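Local atomic coordinates of uncharacterized protein (Bacteroides eggerthii, PDB entry 4GDZ), a protein that is of unknown function but belongs to the DUF4251 family, folds mainly as an antiparallel beta sheet and binds a magnesium ion in the crystal. Residues 48-53 / 165-170; 97-102 / 125-130; 140-145 / 159-164. One frame throughout, in Å; residues are numbered along the deposited sequence.

In the fold
After the N-terminal helix 28-44, strand 46-55 supplies 48-53, whose partner 165-170 comes near the C terminus, so contact 1 closes a long loop of mostly strands. The other two contacts fall within that loop, in series. Contact 2 (97-102 with 125-130) closes first, bringing strand 94-100 against the start of strand 128-135, although the two are far apart in the order of the sheet. Contact 3 (140-145 with 159-164) then pairs the strands of a hairpin. Contacts 1 and 3 touch, because strands 46-55 and 155-163 are neighbours: Val48 with Leu162 and Glu50 with Ser160 are probably hydrogen-bonded. Contact 2 lies apart, its centre about 19 Å from either.

Contact 1: 48-53 / 165-170; sequences VLEANQ and NQSNIF
Strand residues Val48 and Glu50 run past the start of helix 168-171 with their CA atoms nearest those of Ser167 and Ile169, 6.7 Å separating Val48 CA from Ser167 CA. Ser167 is the N-cap of that helix: its OG accepts from Phe170 N (3.1 Å) in an almost straight bond, N-H...O 173°. The same hydroxyl donates a hydrogen bond to Glu50 OE2, 2.5 Å from Ser167 OG, meeting that oxygen nearly along its C-O axis. Glu50 suits the place because its chain, extended beyond CG (chi2 -171°), spans the distance to the helix end. There OE2 also takes a weak bond from Ile169 N, while water 1 donates to Glu50 OE1 and accepts from Asn168 N. Ile169 has two conformers; in the one described CG1 lies beside the carboxylate, a detail that remains doubtful. Val48 brings CG2 to 3.4 Å from Ser167 OG and to 4.2 Å from Phe170 CB, a branched apolar wall beside the cap. A carboxylate facing the first N-H groups of a helix would probably be stabilised as an anion by the helix end, and Ser167 OG, accepting from Phe170 N while donating to Glu50 OE2, links the cap to the strand.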
ATOM      1  N   VAL A  48     -14.337  -8.421  17.375  1.00 54.09           N
ATOM      2  CA  VAL A  48     -14.910  -7.669  16.280  1.00 52.28           C
ATOM      3  C   VAL A  48     -13.813  -6.815  15.636  1.00 51.60           C
ATOM      4  O   VAL A  48     -13.086  -6.107  16.332  1.00 54.21           O
ATOM      5  CB  VAL A  48     -16.053  -6.725  16.717  1.00 54.74           C
ATOM      6  CG1 VAL A  48     -16.759  -6.190  15.462  1.00 51.69           C
ATOM      7  CG2 VAL A  48     -17.041  -7.418  17.637  1.00 64.41           C
ATOM      8  N   LEU A  49     -13.693  -6.895  14.323  1.00 48.19           N
ATOM      9  CA  LEU A  49     -12.924  -5.917  13.536  1.00 49.88           C
ATOM     10  C   LEU A  49     -13.926  -4.857  13.074  1.00 48.38           C
ATOM     11  O   LEU A  49     -14.843  -5.158  12.304  1.00 50.35           O
ATOM     12  CB  LEU A  49     -12.275  -6.604  12.340  1.00 52.45           C
ATOM     13  CG  LEU A  49     -11.277  -5.817  11.457  1.00 63.27           C
ATOM     14  CD1 LEU A  49     -11.971  -4.806  10.563  1.00 61.28           C
ATOM     15  CD2 LEU A  49     -10.287  -5.096  12.315  1.00 60.06           C
ATOM     16  N   GLU A  50     -13.779  -3.642  13.581  1.00 49.46           N
ATOM     17  CA  GLU A  50     -14.615  -2.509  13.192  1.00 49.57           C
ATOM     18  C   GLU A  50     -13.854  -1.675  12.148  1.00 54.55           C
ATOM     19  O   GLU A  50     -12.850  -1.020  12.480  1.00 52.33           O
ATOM     20  CB  GLU A  50     -14.966  -1.670  14.450  1.00 54.27           C
ATOM     21  CG  GLU A  50     -15.749  -2.462  15.500  1.00 55.37           C
ATOM     22  CD  GLU A  50     -16.304  -1.636  16.664  1.00 68.05           C
ATOM     23  OE1 GLU A  50     -16.005  -0.424  16.769  1.00 63.82           O
ATOM     24  OE2 GLU A  50     -17.036  -2.212  17.513  1.00 60.25           O
ATOM     25  N   ALA A  51     -14.291  -1.733  10.890  1.00 47.34           N
ATOM     26  CA  ALA A  51     -13.546  -1.120   9.769  1.00 53.05           C
ATOM     27  C   ALA A  51     -13.875   0.368   9.675  1.00 58.78           C
ATOM     28  O   ALA A  51     -15.010   0.768   9.920  1.00 57.22           O
ATOM     29  CB  ALA A  51     -13.855  -1.804   8.442  1.00 47.65           C
ATOM     30  N   ASN A  52     -12.882   1.174   9.306  1.00 51.40           N
ATOM     31  CA  ASN A  52     -13.099   2.601   9.039  1.00 51.74           C
ATOM     32  C   ASN A  52     -12.578   3.038   7.686  1.00 55.85           C
ATOM     33  O   ASN A  52     -12.717   4.205   7.318  1.00 54.71           O
ATOM     34  CB  ASN A  52     -12.578   3.497  10.173  1.00 61.15           C
ATOM     35  CG  ASN A  52     -11.119   3.260  10.495  1.00 66.60           C
ATOM     36  OD1 ASN A  52     -10.336   2.887   9.638  1.00 61.46           O
ATOM     37  ND2 ASN A  52     -10.750   3.493  11.743  1.00 71.39           N
ATOM     38  N   GLN A  53     -11.994   2.114   6.934  1.00 50.56           N
ATOM     39  CA  GLN A  53     -11.710   2.400   5.560  1.00 52.78           C
ATOM     40  C   GLN A  53     -11.701   1.187   4.693  1.00 50.77           C
ATOM     41  O   GLN A  53     -11.433   0.071   5.148  1.00 49.35           O
ATOM     42  CB  GLN A  53     -10.384   3.175   5.394  1.00 60.81           C
ATOM     43  CG  GLN A  53      -9.180   2.476   5.897  1.00 59.00           C
ATOM     44  CD  GLN A  53      -7.856   3.177   5.570  1.00 72.15           C
ATOM     45  OE1 GLN A  53      -7.762   4.401   5.450  1.00 66.24           O
ATOM     46  NE2 GLN A  53      -6.813   2.375   5.459  1.00 60.91           N
ATOM     47  N   ASN A 165     -16.485  -7.164  24.440  1.00 71.65           N
ATOM     48  CA  ASN A 165     -16.903  -6.220  25.482  1.00 69.62           C
ATOM     49  C   ASN A 165     -16.369  -4.795  25.327  1.00 73.49           C
ATOM     50  O   ASN A 165     -16.738  -3.912  26.087  1.00 68.49           O
ATOM     51  CB  ASN A 165     -16.629  -6.761  26.899  1.00 69.80           C
ATOM     52  CG  ASN A 165     -15.136  -6.853  27.262  1.00 90.20           C
ATOM     53  OD1 ASN A 165     -14.240  -6.435  26.525  1.00 81.91           O
ATOM     54  ND2 ASN A 165     -14.877  -7.411  28.440  1.00 93.99           N
ATOM     55  N   GLN A 166     -15.508  -4.554  24.346  1.00 60.79           N
ATOM     56  CA  GLN A 166     -15.101  -3.182  24.042  1.00 64.98           C
ATOM     57  C   GLN A 166     -15.667  -2.704  22.710  1.00 64.15           C
ATOM     58  O   GLN A 166     -15.336  -1.622  22.240  1.00 69.16           O
ATOM     59  CB  GLN A 166     -13.571  -3.080  24.051  1.00 64.17           C
ATOM     60  CG  GLN A 166     -12.950  -3.192  25.445  1.00 77.24           C
ATOM     61  CD  GLN A 166     -11.434  -3.298  25.374  1.00 91.74           C
ATOM     62  OE1 GLN A 166     -10.813  -2.794  24.432  1.00 89.49           O
ATOM     63  NE2 GLN A 166     -10.830  -3.974  26.354  1.00 82.40           N
ATOM     64  N   SER A 167     -16.521  -3.514  22.094  1.00 64.60           N
ATOM     65  CA  SER A 167     -17.053  -3.206  20.772  1.00 54.32           C
ATOM     66  C   SER A 167     -18.453  -2.613  20.869  1.00 62.48           C
ATOM     67  O   SER A 167     -19.373  -3.278  21.352  1.00 57.09           O
ATOM     68  CB  SER A 167     -17.090  -4.485  19.937  1.00 56.47           C
ATOM     69  OG  SER A 167     -17.820  -4.293  18.759  1.00 53.98           O
ATOM     70  N   ASN A 168     -18.623  -1.369  20.415  1.00 59.55           N
ATOM     71  CA  ASN A 168     -19.964  -0.763  20.346  1.00 63.51           C
ATOM     72  C   ASN A 168     -20.873  -1.494  19.369  1.00 61.56           C
ATOM     73  O   ASN A 168     -22.090  -1.482  19.536  1.00 60.94           O
ATOM     74  CB  ASN A 168     -19.894   0.721  19.979  1.00 71.05           C
ATOM     75  CG  ASN A 168     -19.265   1.567  21.071  1.00 80.32           C
ATOM     76  OD1 ASN A 168     -19.322   1.226  22.252  1.00 76.38           O
ATOM     77  ND2 ASN A 168     -18.650   2.671  20.678  1.00 86.17           N
ATOM     78  N   ILE A 169     -20.301  -2.120  18.332  1.00 56.19           N
ATOM     79  CA  ILE A 169     -21.077  -2.948  17.388  0.50 54.82           C
ATOM     80  C   ILE A 169     -21.715  -4.111  18.144  1.00 57.35           C
ATOM     81  O   ILE A 169     -22.920  -4.376  18.044  1.00 54.69           O
ATOM     82  CB  ILE A 169     -20.182  -3.540  16.265  0.50 53.11           C
ATOM     83  CG1 ILE A 169     -19.687  -2.436  15.326  0.50 55.77           C
ATOM     84  CG2 ILE A 169     -20.933  -4.610  15.465  0.50 55.39           C
ATOM     85  CD1 ILE A 169     -20.798  -1.599  14.733  0.50 55.11           C
ATOM     86  N   PHE A 170     -20.881  -4.834  18.879  1.00 52.20           N
ATOM     87  CA  PHE A 170     -21.368  -5.973  19.656  1.00 53.69           C
ATOM     88  C   PHE A 170     -22.393  -5.516  20.698  1.00 59.61           C
ATOM     89  O   PHE A 170     -23.456  -6.126  20.841  1.00 54.25           O
ATOM     90  CB  PHE A 170     -20.234  -6.755  20.349  1.00 53.53           C
ATOM     91  CG  PHE A 170     -20.735  -7.913  21.202  1.00 53.20           C
ATOM     92  CD1 PHE A 170     -21.202  -9.089  20.596  1.00 62.62           C
ATOM     93  CD2 PHE A 170     -20.788  -7.807  22.572  1.00 61.87           C
ATOM     94  CE1 PHE A 170     -21.683 -10.136  21.374  1.00 59.21           C
ATOM     95  CE2 PHE A 170     -21.279  -8.847  23.349  1.00 66.86           C
ATOM     96  CZ  PHE A 170     -21.720 -10.010  22.747  1.00 63.41           C
TER
HETATM   97  O   HOH W   1     -16.553   0.362  19.351  1.00 62.30           O

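Contact 2: 97-102 / 125-130; sequences VTVDGT and IGISAQ
Val99 and Ile127 lead a contact made of side chains, with no backbone pairing between 97-102 and 125-130. The apolar contacts come first. Val99 CG2 rests 4.0 Å from Ile127 CG1, the two side chains crossing obliquely, and the same methyl reaches Ala129 CB at 4.2 Å. Ile127 extends its chain, with CG1 opposite its own backbone nitrogen (chi1 -176°) and chi2 171°, which sends CD1 along to Val97, where Val97 CG2 is 3.9 Å from Ile127 CD1. The extended CG1-CD1 arm of Ile127 is thus long enough to meet two valines two residues apart on one strand, while the single methyl of Ala129 meets Val99 alone.

A second kind is methyl against backbone: Val99 CG1 lies 3.8 Å from Ile127 O and 4.1 Å from Ser128 CA, so that one branch of the valine meets backbone and the other side chains. Polar groups are kept to the flanks. Thr98 and Ser128 point away from the contact, and Thr98 OG1 is hydrogen-bonded to Gln81 NE2, while Ser128 N is held by Asn149.

Around this, Val99 also meets Val80 and Ile122, and Val97 meets Pro148, a residue of the magnesium site. Replacing Val99 with alanine is likely to leave Ile127 and Ala129 without the methyl they share and to open a gap beside Ile127. With dispersion and the hydrophobic effect alone at work across it, apolar side chains of strand 94-100 pack on the start of strand 128-135 and the loop before it, strands that are not neighbours in the sheet, without fixing a backbone register.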
ATOM      1  N   VAL A  97     -21.443  -6.872   1.174  1.00 44.00           N
ATOM      2  CA  VAL A  97     -21.961  -8.227   1.377  1.00 43.42           C
ATOM      3  C   VAL A  97     -22.413  -8.335   2.844  1.00 46.71           C
ATOM      4  O   VAL A  97     -21.858  -7.671   3.730  1.00 46.56           O
ATOM      5  CB  VAL A  97     -20.904  -9.307   1.044  1.00 48.36           C
ATOM      6  CG1 VAL A  97     -19.830  -9.377   2.121  1.00 47.13           C
ATOM      7  CG2 VAL A  97     -21.553 -10.689   0.839  1.00 47.66           C
ATOM      8  N   THR A  98     -23.405  -9.176   3.107  1.00 43.64           N
ATOM      9  CA  THR A  98     -23.721  -9.596   4.483  1.00 43.69           C
ATOM     10  C   THR A  98     -23.812 -11.120   4.554  1.00 46.18           C
ATOM     11  O   THR A  98     -24.538 -11.744   3.800  1.00 43.71           O
ATOM     12  CB  THR A  98     -25.038  -8.957   5.000  1.00 45.18           C
ATOM     13  OG1 THR A  98     -24.907  -7.535   4.965  1.00 46.01           O
ATOM     14  CG2 THR A  98     -25.387  -9.394   6.456  1.00 44.17           C
ATOM     15  N   VAL A  99     -23.044 -11.723   5.449  1.00 41.35           N
ATOM     16  CA  VAL A  99     -23.138 -13.173   5.684  1.00 43.72           C
ATOM     17  C   VAL A  99     -23.209 -13.379   7.185  1.00 44.36           C
ATOM     18  O   VAL A  99     -22.318 -12.955   7.943  1.00 45.21           O
ATOM     19  CB  VAL A  99     -21.903 -13.933   5.131  1.00 46.36           C
ATOM     20  CG1 VAL A  99     -22.137 -15.456   5.232  1.00 47.59           C
ATOM     21  CG2 VAL A  99     -21.615 -13.507   3.690  1.00 47.55           C
ATOM     22  N   ASP A 100     -24.248 -14.064   7.615  1.00 43.97           N
ATOM     23  CA  ASP A 100     -24.452 -14.368   9.032  1.00 46.83           C
ATOM     24  C   ASP A 100     -24.575 -15.868   9.161  1.00 51.74           C
ATOM     25  O   ASP A 100     -25.444 -16.462   8.526  1.00 46.12           O
ATOM     26  CB  ASP A 100     -25.743 -13.664   9.486  1.00 50.60           C
ATOM     27  CG  ASP A 100     -26.035 -13.840  10.981  1.00 60.83           C
ATOM     28  OD1 ASP A 100     -25.085 -14.104  11.727  1.00 63.26           O
ATOM     29  OD2 ASP A 100     -27.204 -13.677  11.397  1.00 67.68           O
ATOM     30  N   GLY A 101     -23.724 -16.496   9.968  1.00 47.21           N
ATOM     31  CA  GLY A 101     -23.788 -17.937  10.140  1.00 51.90           C
ATOM     32  C   GLY A 101     -22.707 -18.517  11.034  1.00 47.94           C
ATOM     33  O   GLY A 101     -22.457 -18.026  12.122  1.00 51.62           O
ATOM     34  N   THR A 102     -22.095 -19.596  10.576  1.00 49.75           N
ATOM     35  CA  THR A 102     -21.171 -20.354  11.396  1.00 51.82           C
ATOM     36  C   THR A 102     -19.747 -20.125  10.905  1.00 52.98           C
ATOM     37  O   THR A 102     -19.526 -19.848   9.728  1.00 52.30           O
ATOM     38  CB  THR A 102     -21.488 -21.851  11.363  1.00 58.12           C
ATOM     39  OG1 THR A 102     -21.509 -22.245   9.999  1.00 57.69           O
ATOM     40  CG2 THR A 102     -22.858 -22.158  12.060  1.00 58.81           C
ATOM     41  N   ILE A 125     -26.657 -19.188   4.655  1.00 50.62           N
ATOM     42  CA  ILE A 125     -27.570 -20.009   3.856  1.00 52.13           C
ATOM     43  C   ILE A 125     -27.461 -19.584   2.390  1.00 50.34           C
ATOM     44  O   ILE A 125     -27.894 -18.483   2.015  1.00 48.67           O
ATOM     45  CB  ILE A 125     -29.011 -19.909   4.381  1.00 61.45           C
ATOM     46  CG1 ILE A 125     -29.047 -20.385   5.846  1.00 70.88           C
ATOM     47  CG2 ILE A 125     -29.945 -20.771   3.524  1.00 60.83           C
ATOM     48  CD1 ILE A 125     -30.381 -20.186   6.526  1.00 79.04           C
ATOM     49  N   GLY A 126     -26.841 -20.451   1.587  1.00 50.47           N
ATOM     50  CA  GLY A 126     -26.614 -20.210   0.171  1.00 56.03           C
ATOM     51  C   GLY A 126     -25.512 -19.206  -0.169  1.00 51.04           C
ATOM     52  O   GLY A 126     -25.388 -18.809  -1.315  1.00 46.51           O
ATOM     53  N   ILE A 127     -24.733 -18.783   0.815  1.00 49.36           N
ATOM     54  CA  ILE A 127     -23.726 -17.737   0.630  1.00 47.21           C
ATOM     55  C   ILE A 127     -22.665 -17.974   1.705  1.00 47.69           C
ATOM     56  O   ILE A 127     -22.976 -18.342   2.835  1.00 45.86           O
ATOM     57  CB  ILE A 127     -24.324 -16.275   0.718  1.00 47.76           C
ATOM     58  CG1 ILE A 127     -23.246 -15.203   0.406  1.00 46.51           C
ATOM     59  CG2 ILE A 127     -25.012 -15.960   2.062  1.00 46.86           C
ATOM     60  CD1 ILE A 127     -23.791 -13.781   0.257  1.00 48.38           C
ATOM     61  N   SER A 128     -21.412 -17.708   1.367  1.00 45.92           N
ATOM     62  CA  SER A 128     -20.323 -17.766   2.351  1.00 44.19           C
ATOM     63  C   SER A 128     -19.278 -16.741   2.004  1.00 46.68           C
ATOM     64  O   SER A 128     -19.296 -16.166   0.910  1.00 45.56           O
ATOM     65  CB  SER A 128     -19.717 -19.174   2.387  1.00 49.50           C
ATOM     66  OG  SER A 128     -19.122 -19.479   1.134  1.00 48.75           O
ATOM     67  N   ALA A 129     -18.370 -16.495   2.928  1.00 44.37           N
ATOM     68  CA  ALA A 129     -17.253 -15.581   2.663  1.00 45.98           C
ATOM     69  C   ALA A 129     -16.011 -16.153   3.325  1.00 49.20           C
ATOM     70  O   ALA A 129     -16.061 -16.599   4.467  1.00 46.38           O
ATOM     71  CB  ALA A 129     -17.514 -14.158   3.194  1.00 42.75           C
ATOM     72  N   GLN A 130     -14.905 -16.130   2.584  1.00 44.94           N
ATOM     73  CA  GLN A 130     -13.580 -16.442   3.117  1.00 44.02           C
ATOM     74  C   GLN A 130     -12.869 -15.155   3.567  1.00 45.43           C
ATOM     75  O   GLN A 130     -12.864 -14.142   2.861  1.00 46.39           O
ATOM     76  CB  GLN A 130     -12.762 -17.184   2.075  1.00 44.39           C
ATOM     77  CG  GLN A 130     -11.421 -17.635   2.630  1.00 50.62           C
ATOM     78  CD  GLN A 130     -10.790 -18.616   1.698  1.00 60.72           C
ATOM     79  OE1 GLN A 130     -10.462 -18.273   0.564  1.00 56.01           O
ATOM     80  NE2 GLN A 130     -10.652 -19.847   2.153  1.00 53.94           N
TER

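Contact 3: 140-145 / 159-164; sequences NNATVT and GSLLPL
The amide of Asn140 reaches over the carbonyl of Leu161. Ser160 CB sits on one side of the amide plane near its nitrogen, 3.9 Å from Asn140 ND2, and Leu162 CD2 lies at the edge beyond that nitrogen, nearly in the plane and 3.6 Å from Asn140 ND2. Ser34 and Ala38 of helix 28-44 also touch this side chain. Asn140 ND2 donates to Leu161 O at 3.2 Å, from above the carbonyl plane (48° out of it), a bent approach away from the lone pairs; the oxygen in turn is tilted somewhat from the amide plane. With chi1 at 70°, Asn140 CG sits between its own N and carbonyl carbon, which folds the amide back to the neighbouring strand. Asparagine suits this place, since its N-H stands in for the backbone one that a regular pair would offer to Leu161 O. The return bond is ordinary: Leu161 N to Asn140 O, 2.8 Å and nearly straight.

Further along, Ala142 and Gly159 form an antiparallel hydrogen-bonded pair, Ala142 N giving to Gly159 O at 2.9 Å and Gly159 N to Ala142 O at 3.0 Å. Between these lies the non-hydrogen-bonded pair of Asn141 and Ser160, where CA-H groups also face carbonyl oxygens, Asn141 CA being 3.3 Å from Gly159 O. Ala142 CB packs 4.1 Å from Leu161 CB on the buried side, where Leu49 and Leu42 add further apolar cover. The backbone of Gly159 is near fully extended, a conformation readily adopted without a side chain.

The axes of 141-145 and 159-163 make 106°: the strands pair antiparallel at Ala142/Gly159 and Asn141/Ser160 and part beyond Leu161. This is a beta hairpin, 141-148 with 155-163, whose strands splay at the open end, in the middle of the antiparallel sheet between strands 46-55 and 128-135.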
ATOM      1  N   ASN A 140      -3.707  -2.286  17.724  1.00 61.67           N
ATOM      2  CA  ASN A 140      -4.844  -3.121  17.330  1.00 58.66           C
ATOM      3  C   ASN A 140      -5.409  -2.796  15.952  1.00 59.28           C
ATOM      4  O   ASN A 140      -6.540  -3.185  15.665  1.00 57.75           O
ATOM      5  CB  ASN A 140      -5.946  -3.087  18.405  1.00 61.41           C
ATOM      6  CG  ASN A 140      -6.641  -1.752  18.490  1.00 63.33           C
ATOM      7  OD1 ASN A 140      -6.083  -0.719  18.119  1.00 68.07           O
ATOM      8  ND2 ASN A 140      -7.871  -1.762  18.996  1.00 60.96           N
ATOM      9  N   ASN A 141      -4.644  -2.116  15.092  1.00 54.57           N
ATOM     10  CA  ASN A 141      -5.087  -1.928  13.712  1.00 59.57           C
ATOM     11  C   ASN A 141      -4.885  -3.251  12.953  1.00 56.00           C
ATOM     12  O   ASN A 141      -3.843  -3.903  13.067  1.00 57.35           O
ATOM     13  CB  ASN A 141      -4.414  -0.730  12.994  1.00 64.33           C
ATOM     14  CG  ASN A 141      -5.097  -0.399  11.626  1.00 83.01           C
ATOM     15  OD1 ASN A 141      -6.134   0.277  11.561  1.00 74.17           O
ATOM     16  ND2 ASN A 141      -4.506  -0.881  10.538  1.00 81.84           N
ATOM     17  N   ALA A 142      -5.926  -3.668  12.246  1.00 52.20           N
ATOM     18  CA  ALA A 142      -5.916  -4.910  11.498  1.00 49.47           C
ATOM     19  C   ALA A 142      -6.500  -4.641  10.140  1.00 49.70           C
ATOM     20  O   ALA A 142      -7.298  -3.724   9.966  1.00 52.19           O
ATOM     21  CB  ALA A 142      -6.732  -5.970  12.229  1.00 47.38           C
ATOM     22  N   THR A 143      -6.101  -5.459   9.188  1.00 46.39           N
ATOM     23  CA  THR A 143      -6.574  -5.400   7.822  1.00 47.24           C
ATOM     24  C   THR A 143      -7.252  -6.715   7.507  1.00 48.50           C
ATOM     25  O   THR A 143      -6.752  -7.795   7.887  1.00 51.34           O
ATOM     26  CB  THR A 143      -5.383  -5.151   6.873  1.00 50.41           C
ATOM     27  OG1 THR A 143      -4.765  -3.927   7.292  1.00 52.32           O
ATOM     28  CG2 THR A 143      -5.823  -5.053   5.397  1.00 51.28           C
ATOM     29  N   VAL A 144      -8.395  -6.641   6.840  1.00 44.05           N
ATOM     30  CA  VAL A 144      -9.162  -7.837   6.546  1.00 43.34           C
ATOM     31  C   VAL A 144      -9.500  -7.840   5.061  1.00 46.91           C
ATOM     32  O   VAL A 144      -9.864  -6.803   4.510  1.00 45.21           O
ATOM     33  CB  VAL A 144     -10.420  -7.914   7.463  1.00 50.20           C
ATOM     34  CG1 VAL A 144     -11.430  -6.773   7.190  1.00 47.57           C
ATOM     35  CG2 VAL A 144     -11.129  -9.233   7.297  1.00 52.35           C
ATOM     36  N   THR A 145      -9.395  -9.008   4.426  1.00 42.76           N
ATOM     37  CA  THR A 145      -9.903  -9.238   3.078  1.00 43.06           C
ATOM     38  C   THR A 145     -11.035 -10.218   3.132  1.00 45.02           C
ATOM     39  O   THR A 145     -10.918 -11.294   3.760  1.00 45.11           O
ATOM     40  CB  THR A 145      -8.751  -9.794   2.180  1.00 48.25           C
ATOM     41  OG1 THR A 145      -7.708  -8.810   2.185  1.00 51.13           O
ATOM     42  CG2 THR A 145      -9.214 -10.087   0.700  1.00 46.99           C
ATOM     43  N   GLY A 159      -9.215  -1.416  10.070  1.00 50.02           N
ATOM     44  CA  GLY A 159      -9.834  -0.820  11.221  1.00 51.70           C
ATOM     45  C   GLY A 159      -9.299  -1.370  12.530  1.00 55.18           C
ATOM     46  O   GLY A 159      -8.149  -1.784  12.592  1.00 54.83           O
ATOM     47  N   SER A 160     -10.108  -1.310  13.594  1.00 52.85           N
ATOM     48  CA  SER A 160      -9.645  -1.685  14.957  1.00 55.32           C
ATOM     49  C   SER A 160     -10.127  -3.086  15.309  1.00 57.64           C
ATOM     50  O   SER A 160     -11.285  -3.396  15.103  1.00 56.12           O
ATOM     51  CB  SER A 160     -10.155  -0.703  15.995  1.00 63.78           C
ATOM     52  OG  SER A 160      -9.627   0.576  15.765  1.00 63.09           O
ATOM     53  N   LEU A 161      -9.240  -3.932  15.819  1.00 54.21           N
ATOM     54  CA  LEU A 161      -9.618  -5.262  16.291  1.00 52.58           C
ATOM     55  C   LEU A 161      -9.846  -5.193  17.797  1.00 55.81           C
ATOM     56  O   LEU A 161      -8.959  -4.792  18.558  1.00 53.74           O
ATOM     57  CB  LEU A 161      -8.564  -6.303  15.928  1.00 53.64           C
ATOM     58  CG  LEU A 161      -8.809  -7.779  16.227  1.00 62.06           C
ATOM     59  CD1 LEU A 161     -10.035  -8.290  15.496  1.00 59.88           C
ATOM     60  CD2 LEU A 161      -7.574  -8.553  15.769  1.00 64.75           C
ATOM     61  N   LEU A 162     -11.061  -5.551  18.222  1.00 58.53           N
ATOM     62  CA  LEU A 162     -11.512  -5.305  19.600  1.00 57.06           C
ATOM     63  C   LEU A 162     -12.094  -6.560  20.238  1.00 55.82           C
ATOM     64  O   LEU A 162     -12.777  -7.351  19.566  1.00 56.75           O
ATOM     65  CB  LEU A 162     -12.593  -4.208  19.601  1.00 55.78           C
ATOM     66  CG  LEU A 162     -12.200  -2.790  19.156  1.00 66.91           C
ATOM     67  CD1 LEU A 162     -13.470  -1.980  18.918  1.00 59.59           C
ATOM     68  CD2 LEU A 162     -11.287  -2.103  20.182  1.00 59.90           C
ATOM     69  N   PRO A 163     -11.874  -6.730  21.550  1.00 59.99           N
ATOM     70  CA  PRO A 163     -12.669  -7.729  22.260  1.00 58.48           C
ATOM     71  C   PRO A 163     -14.153  -7.335  22.216  1.00 58.53           C
ATOM     72  O   PRO A 163     -14.478  -6.147  22.081  1.00 57.38           O
ATOM     73  CB  PRO A 163     -12.122  -7.707  23.693  1.00 63.37           C
ATOM     74  CG  PRO A 163     -11.073  -6.655  23.748  1.00 68.13           C
ATOM     75  CD  PRO A 163     -10.924  -6.005  22.416  1.00 61.68           C
ATOM     76  N   LEU A 164     -15.029  -8.332  22.289  1.00 63.83           N
ATOM     77  CA  LEU A 164     -16.485  -8.126  22.214  1.00 63.99           C
ATOM     78  C   LEU A 164     -16.954  -7.068  23.194  1.00 67.46           C
ATOM     79  O   LEU A 164     -17.696  -6.164  22.817  1.00 66.85           O
ATOM     80  CB  LEU A 164     -17.222  -9.435  22.510  1.00 68.47           C
ATOM     81  CG  LEU A 164     -17.120 -10.542  21.455  1.00 64.44           C
ATOM     82  CD1 LEU A 164     -18.023 -11.705  21.839  1.00 66.59           C
ATOM     83  CD2 LEU A 164     -17.459 -10.047  20.054  1.00 57.35           C
TER